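Local coordinates for WAP, Kazal, immunoglobulin, Kunitz and NTR domain-containing protein 2 (PDB 6MAA) that inhibits mature myostatin (GDF8) and GDF11 and probably acts as a protease inhibitor, the piece described here being its follistatin domain, at residues G33-I38 / K46-C51. Residues are numbered along the deposited sequence; the frame is centred on the assembly and turned at random.
Sequences GSECDI and KCKDRC
Glu35 and Lys46 form a hydrogen-bonded pair of an antiparallel beta hairpin. Glu35 N donates to Lys46 O (2.8 Å), and Lys46 N donates back to Glu35 O (2.9 Å). Ser34 and Cys47 are the adjacent non-hydrogen-bonded pair, and their side chains diverge. Ser34 CA also makes a CH...O contact with Lys46 O at 3.2 Å. Past the strand end, Lys48 N reaches Gly33 O (3.1 Å) in a nearly straight bond. A water donates to Gly33 O (2.9 Å from its oxygen) and accepts from Asp49 N, so it bridges the two backbones.

The carboxylate end of Glu35 rests against the CG and CD methylenes of Lys48. The two side chains cross at about a right angle, with Glu35 CD 3.5 Å from Lys48 CG. Lys48 bends at chi3 (-76°), which brings CE over the Gly33 carbonyl, 3.6 Å from its O. The opposite charges are near but not paired: Glu35 OE2 and Lys48 NZ lie 5.4 Å apart. Separately, Lys46 makes a cation-pi contact with Trp39, later in the same strand as Glu35.

The contact lies at the open end of the hairpin of strands 34-39 and 42-47. Cys36 ties it to Cys24 on the N-terminal side. Cys47 bonds to Cys77 of helix 69-79, fixing the open end of the hairpin to that helix.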
loop_
_atom_site.group_PDB
_atom_site.type_symbol
_atom_site.label_atom_id
_atom_site.label_comp_id
_atom_site.label_asym_id
_atom_site.label_seq_id
_atom_site.Cartn_x
_atom_site.Cartn_y
_atom_site.Cartn_z
ATOM N N GLY A 33 -2.226 -2.248 -0.845
ATOM C CA GLY A 33 -1.686 -0.979 -1.298
ATOM C C GLY A 33 -1.165 -0.065 -0.212
ATOM O O GLY A 33 -0.725 1.050 -0.521
ATOM N N SER A 34 -1.186 -0.494 1.042
ATOM C CA SER A 34 -0.773 0.342 2.155
ATOM C C SER A 34 0.581 -0.116 2.678
ATOM O O SER A 34 1.040 -1.228 2.403
ATOM C CB SER A 34 -1.814 0.275 3.271
ATOM O OG SER A 34 -1.744 -0.961 3.946
ATOM N N GLU A 35 1.227 0.766 3.435
ATOM C CA GLU A 35 2.469 0.408 4.101
ATOM C C GLU A 35 2.555 1.158 5.420
ATOM O O GLU A 35 1.886 2.172 5.631
ATOM C CB GLU A 35 3.695 0.692 3.225
ATOM C CG GLU A 35 4.017 2.169 3.063
ATOM C CD GLU A 35 5.275 2.411 2.247
ATOM O OE1 GLU A 35 5.683 3.586 2.123
ATOM O OE2 GLU A 35 5.854 1.432 1.728
ATOM N N CYS A 36 3.377 0.626 6.313
ATOM C CA CYS A 36 3.587 1.241 7.614
ATOM C C CYS A 36 4.473 2.472 7.473
ATOM O O CYS A 36 5.419 2.491 6.679
ATOM C CB CYS A 36 4.229 0.224 8.559
ATOM S SG CYS A 36 4.579 0.805 10.235
ATOM N N ASP A 37 4.145 3.504 8.247
ATOM C CA ASP A 37 4.949 4.709 8.396
ATOM C C ASP A 37 4.946 5.063 9.878
ATOM O O ASP A 37 4.093 4.594 10.636
ATOM C CB ASP A 37 4.346 5.863 7.563
ATOM C CG ASP A 37 5.346 6.981 7.247
ATOM O OD1 ASP A 37 6.511 6.945 7.698
ATOM O OD2 ASP A 37 4.946 7.916 6.528
ATOM N N ILE A 38 5.916 5.869 10.300
ATOM C CA ILE A 38 6.000 6.334 11.682
ATOM C C ILE A 38 5.587 7.799 11.708
ATOM O O ILE A 38 6.258 8.652 11.114
ATOM C CB ILE A 38 7.403 6.132 12.279
ATOM C CG1 ILE A 38 7.767 4.643 12.330
ATOM C CG2 ILE A 38 7.496 6.764 13.671
ATOM C CD1 ILE A 38 6.890 3.826 13.244
ATOM N N LYS A 46 -0.507 3.875 5.700
ATOM C CA LYS A 46 -0.753 4.885 4.678
ATOM C C LYS A 46 -0.653 4.245 3.300
ATOM O O LYS A 46 0.065 3.265 3.107
ATOM C CB LYS A 46 0.276 6.025 4.772
ATOM C CG LYS A 46 0.339 6.693 6.128
ATOM C CD LYS A 46 -0.947 7.443 6.419
ATOM C CE LYS A 46 -0.765 8.426 7.563
ATOM N NZ LYS A 46 0.298 9.420 7.255
ATOM N N CYS A 47 -1.361 4.828 2.338
ATOM C CA CYS A 47 -1.316 4.338 0.967
ATOM C C CYS A 47 -0.025 4.774 0.277
ATOM O O CYS A 47 0.391 5.930 0.381
ATOM C CB CYS A 47 -2.520 4.853 0.179
ATOM S SG CYS A 47 -4.137 4.294 0.795
ATOM N N LYS A 48 0.593 3.843 -0.460
ATOM C CA LYS A 48 1.881 4.121 -1.101
ATOM C C LYS A 48 1.752 5.126 -2.249
ATOM O O LYS A 48 2.521 6.091 -2.330
ATOM C CB LYS A 48 2.521 2.816 -1.580
ATOM C CG LYS A 48 3.045 1.954 -0.451
ATOM C CD LYS A 48 3.593 0.632 -0.957
ATOM C CE LYS A 48 2.472 -0.333 -1.317
ATOM N NZ LYS A 48 2.982 -1.701 -1.625
ATOM N N ASP A 49 0.817 4.893 -3.166
ATOM C CA ASP A 49 0.494 5.850 -4.235
ATOM C C ASP A 49 1.686 6.200 -5.129
ATOM O O ASP A 49 1.847 7.348 -5.546
ATOM C CB ASP A 49 -0.148 7.124 -3.687
ATOM C CG ASP A 49 -1.619 6.972 -3.435
ATOM O OD1 ASP A 49 -2.234 6.068 -4.035
ATOM O OD2 ASP A 49 -2.157 7.770 -2.641
ATOM N N ARG A 50 2.508 5.211 -5.464
ATOM C CA ARG A 50 3.642 5.456 -6.353
ATOM C C ARG A 50 3.871 4.196 -7.164
ATOM O O ARG A 50 4.171 3.148 -6.587
ATOM C CB ARG A 50 4.903 5.818 -5.559
ATOM C CG ARG A 50 6.124 6.100 -6.441
ATOM C CD ARG A 50 7.330 6.582 -5.632
ATOM N NE ARG A 50 7.833 5.542 -4.741
ATOM C CZ ARG A 50 8.866 4.746 -5.011
ATOM N NH1 ARG A 50 9.534 4.866 -6.150
ATOM N NH2 ARG A 50 9.236 3.827 -4.130
ATOM N N CYS A 51 3.739 4.293 -8.487
ATOM C CA CYS A 51 3.814 3.115 -9.341
ATOM C C CYS A 51 4.581 3.430 -10.617
ATOM O O CYS A 51 4.545 4.555 -11.115
ATOM C CB CYS A 51 2.411 2.659 -9.753
ATOM S SG CYS A 51 1.352 2.137 -8.382
HETATM O O HOH W 1 -0.876 2.392 -3.043
#